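Local coordinates for CRISPR-associated endonuclease Cas12b (Alicyclobacillus acidoterrestris, PDB 5U31), which uses a guide RNA to recognise PAM-flanked target DNA and cuts it with a metal-dependent RuvC nuclease domain, at residues His417-Lys423 / Asp436-Ile442. The protein carries 3 engineered substitutions. Residues are numbered along the deposited sequence; the frame is centred on the assembly and turned at random.
Sequences HAIRFHK and DDVTVPI
Ile419 and Val440 exchange two backbone hydrogen bonds (Ile419 N to Val440 O 2.8 Å, Val440 N to Ile419 O 2.7 Å), Phe421 pairs the same way with Val438, and strands 418-421 and 437-441 run antiparallel, their N-to-C directions 161° apart. At one end Ile442 N donates to His417 O. At the other, Asp437 (phi 54°) and Val438 both face Phe421, a G1 beta bulge; Asp437 N donates to His422 O. Both strands belong to a three-stranded antiparallel sheet in the WED-II domain, 418-421 central and 405-408 along its far edge. On the face of Ile419 and Phe421, the Phe421 ring turns its edge to Val440, CE2 to CG2 4.0 Å, while Ile419 CG2 covers part of one ring face and Phe395 meets the ring edge-to-face. Ile419 and Ile442 touch through their CD1 methyls, both beside Val9 of strand 3-10. The face of Arg420 and Thr439 is more polar: Arg420 bends at chi3 (-55°), bringing NH1 near Thr439 OG1, at an angle too poor for a hydrogen bond, and into a salt bridge with Asp437 OD1 (3.3 Å) whose hydrogen bond is weak. Lys423 NZ is hydrogen-bonded to Thr216 OG1, and its side chain packs on a DNA phosphate.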
loop_
_atom_site.group_PDB
_atom_site.type_symbol
_atom_site.label_atom_id
_atom_site.label_comp_id
_atom_site.label_asym_id
_atom_site.label_seq_id
_atom_site.Cartn_x
_atom_site.Cartn_y
_atom_site.Cartn_z
ATOM N N HIS A 417 -19.701 -20.609 -23.163
ATOM C CA HIS A 417 -18.962 -19.825 -24.135
ATOM C C HIS A 417 -17.743 -20.605 -24.616
ATOM O O HIS A 417 -17.456 -21.715 -24.162
ATOM C CB HIS A 417 -18.562 -18.480 -23.538
ATOM C CG HIS A 417 -19.679 -17.784 -22.828
ATOM N ND1 HIS A 417 -20.790 -17.300 -23.483
ATOM C CD2 HIS A 417 -19.862 -17.500 -21.517
ATOM C CE1 HIS A 417 -21.606 -16.743 -22.607
ATOM N NE2 HIS A 417 -21.066 -16.850 -21.406
ATOM N N ALA A 418 -17.017 -20.011 -25.557
ATOM C CA ALA A 418 -15.841 -20.643 -26.128
ATOM C C ALA A 418 -14.911 -19.567 -26.651
ATOM O O ALA A 418 -15.303 -18.414 -26.846
ATOM C CB ALA A 418 -16.204 -21.613 -27.259
ATOM N N ILE A 419 -13.667 -19.962 -26.877
ATOM C CA ILE A 419 -12.671 -19.105 -27.498
ATOM C C ILE A 419 -12.089 -19.855 -28.680
ATOM O O ILE A 419 -11.711 -21.024 -28.551
ATOM C CB ILE A 419 -11.570 -18.694 -26.506
ATOM C CG1 ILE A 419 -11.975 -17.405 -25.800
ATOM C CG2 ILE A 419 -10.248 -18.515 -27.222
ATOM C CD1 ILE A 419 -11.696 -17.415 -24.336
ATOM N N ARG A 420 -12.039 -19.199 -29.832
ATOM C CA ARG A 420 -11.430 -19.776 -31.021
ATOM C C ARG A 420 -10.054 -19.150 -31.204
ATOM O O ARG A 420 -9.946 -17.963 -31.526
ATOM C CB ARG A 420 -12.301 -19.551 -32.253
ATOM C CG ARG A 420 -11.858 -20.358 -33.449
ATOM C CD ARG A 420 -12.382 -19.762 -34.735
ATOM N NE ARG A 420 -13.832 -19.599 -34.725
ATOM C CZ ARG A 420 -14.697 -20.598 -34.858
ATOM N NH1 ARG A 420 -14.262 -21.841 -35.005
ATOM N NH2 ARG A 420 -15.998 -20.353 -34.837
ATOM N N PHE A 421 -9.009 -19.941 -30.990
ATOM C CA PHE A 421 -7.659 -19.507 -31.321
ATOM C C PHE A 421 -7.428 -19.739 -32.810
ATOM O O PHE A 421 -7.489 -20.880 -33.279
ATOM C CB PHE A 421 -6.627 -20.264 -30.488
ATOM C CG PHE A 421 -6.790 -20.086 -29.003
ATOM C CD1 PHE A 421 -6.115 -19.077 -28.331
ATOM C CD2 PHE A 421 -7.609 -20.934 -28.274
ATOM C CE1 PHE A 421 -6.258 -18.914 -26.966
ATOM C CE2 PHE A 421 -7.752 -20.777 -26.904
ATOM C CZ PHE A 421 -7.077 -19.764 -26.250
ATOM N N HIS A 422 -7.169 -18.663 -33.553
ATOM C CA HIS A 422 -7.003 -18.801 -34.998
ATOM C C HIS A 422 -5.690 -19.482 -35.362
ATOM O O HIS A 422 -5.575 -20.051 -36.450
ATOM C CB HIS A 422 -7.111 -17.434 -35.662
ATOM C CG HIS A 422 -8.436 -16.780 -35.447
ATOM N ND1 HIS A 422 -9.528 -17.037 -36.247
ATOM C CD2 HIS A 422 -8.856 -15.912 -34.502
ATOM C CE1 HIS A 422 -10.561 -16.340 -35.813
ATOM N NE2 HIS A 422 -10.178 -15.647 -34.756
ATOM N N LYS A 423 -4.698 -19.425 -34.484
ATOM C CA LYS A 423 -3.479 -20.200 -34.632
ATOM C C LYS A 423 -3.074 -20.685 -33.254
ATOM O O LYS A 423 -3.227 -19.962 -32.268
ATOM C CB LYS A 423 -2.339 -19.387 -35.260
ATOM C CG LYS A 423 -2.473 -19.157 -36.750
ATOM C CD LYS A 423 -1.169 -18.641 -37.335
ATOM C CE LYS A 423 -0.747 -17.325 -36.694
ATOM N NZ LYS A 423 0.441 -16.749 -37.376
ATOM N N ASP A 436 -4.435 -24.469 -37.078
ATOM C CA ASP A 436 -5.331 -23.344 -37.287
ATOM C C ASP A 436 -6.681 -23.610 -36.637
ATOM O O ASP A 436 -7.105 -24.762 -36.496
ATOM C CB ASP A 436 -5.540 -23.069 -38.783
ATOM C CG ASP A 436 -4.334 -22.432 -39.435
ATOM O OD1 ASP A 436 -3.393 -23.168 -39.802
ATOM O OD2 ASP A 436 -4.328 -21.193 -39.582
ATOM N N ASP A 437 -7.343 -22.528 -36.234
ATOM C CA ASP A 437 -8.776 -22.516 -35.951
ATOM C C ASP A 437 -9.159 -23.603 -34.941
ATOM O O ASP A 437 -9.872 -24.559 -35.243
ATOM C CB ASP A 437 -9.554 -22.666 -37.263
ATOM C CG ASP A 437 -10.538 -21.537 -37.490
ATOM O OD1 ASP A 437 -11.728 -21.716 -37.153
ATOM O OD2 ASP A 437 -10.120 -20.470 -37.991
ATOM N N VAL A 438 -8.662 -23.416 -33.722
ATOM C CA VAL A 438 -8.908 -24.324 -32.608
ATOM C C VAL A 438 -9.910 -23.669 -31.668
ATOM O O VAL A 438 -9.633 -22.606 -31.099
ATOM C CB VAL A 438 -7.611 -24.660 -31.863
ATOM C CG1 VAL A 438 -7.907 -25.550 -30.673
ATOM C CG2 VAL A 438 -6.623 -25.316 -32.799
ATOM N N THR A 439 -11.063 -24.311 -31.487
ATOM C CA THR A 439 -12.127 -23.797 -30.630
ATOM C C THR A 439 -12.087 -24.499 -29.278
ATOM O O THR A 439 -12.194 -25.728 -29.208
ATOM C CB THR A 439 -13.495 -23.997 -31.274
ATOM O OG1 THR A 439 -13.521 -23.347 -32.550
ATOM C CG2 THR A 439 -14.571 -23.411 -30.381
ATOM N N VAL A 440 -11.977 -23.720 -28.208
ATOM C CA VAL A 440 -11.797 -24.244 -26.862
ATOM C C VAL A 440 -12.938 -23.753 -25.976
ATOM O O VAL A 440 -13.141 -22.543 -25.845
ATOM C CB VAL A 440 -10.437 -23.831 -26.277
ATOM C CG1 VAL A 440 -10.361 -24.188 -24.809
ATOM C CG2 VAL A 440 -9.311 -24.492 -27.059
ATOM N N PRO A 441 -13.720 -24.640 -25.364
ATOM C CA PRO A 441 -14.750 -24.187 -24.428
ATOM C C PRO A 441 -14.149 -23.605 -23.160
ATOM O O PRO A 441 -13.037 -23.936 -22.742
ATOM C CB PRO A 441 -15.545 -25.465 -24.124
ATOM C CG PRO A 441 -14.636 -26.579 -24.485
ATOM C CD PRO A 441 -13.870 -26.071 -25.666
ATOM N N ILE A 442 -14.928 -22.726 -22.539
ATOM C CA ILE A 442 -14.551 -22.044 -21.310
ATOM C C ILE A 442 -15.341 -22.635 -20.154
ATOM O O ILE A 442 -16.548 -22.877 -20.276
ATOM C CB ILE A 442 -14.819 -20.534 -21.417
ATOM C CG1 ILE A 442 -14.060 -19.940 -22.597
ATOM C CG2 ILE A 442 -14.476 -19.837 -20.117
ATOM C CD1 ILE A 442 -14.664 -18.653 -23.074
#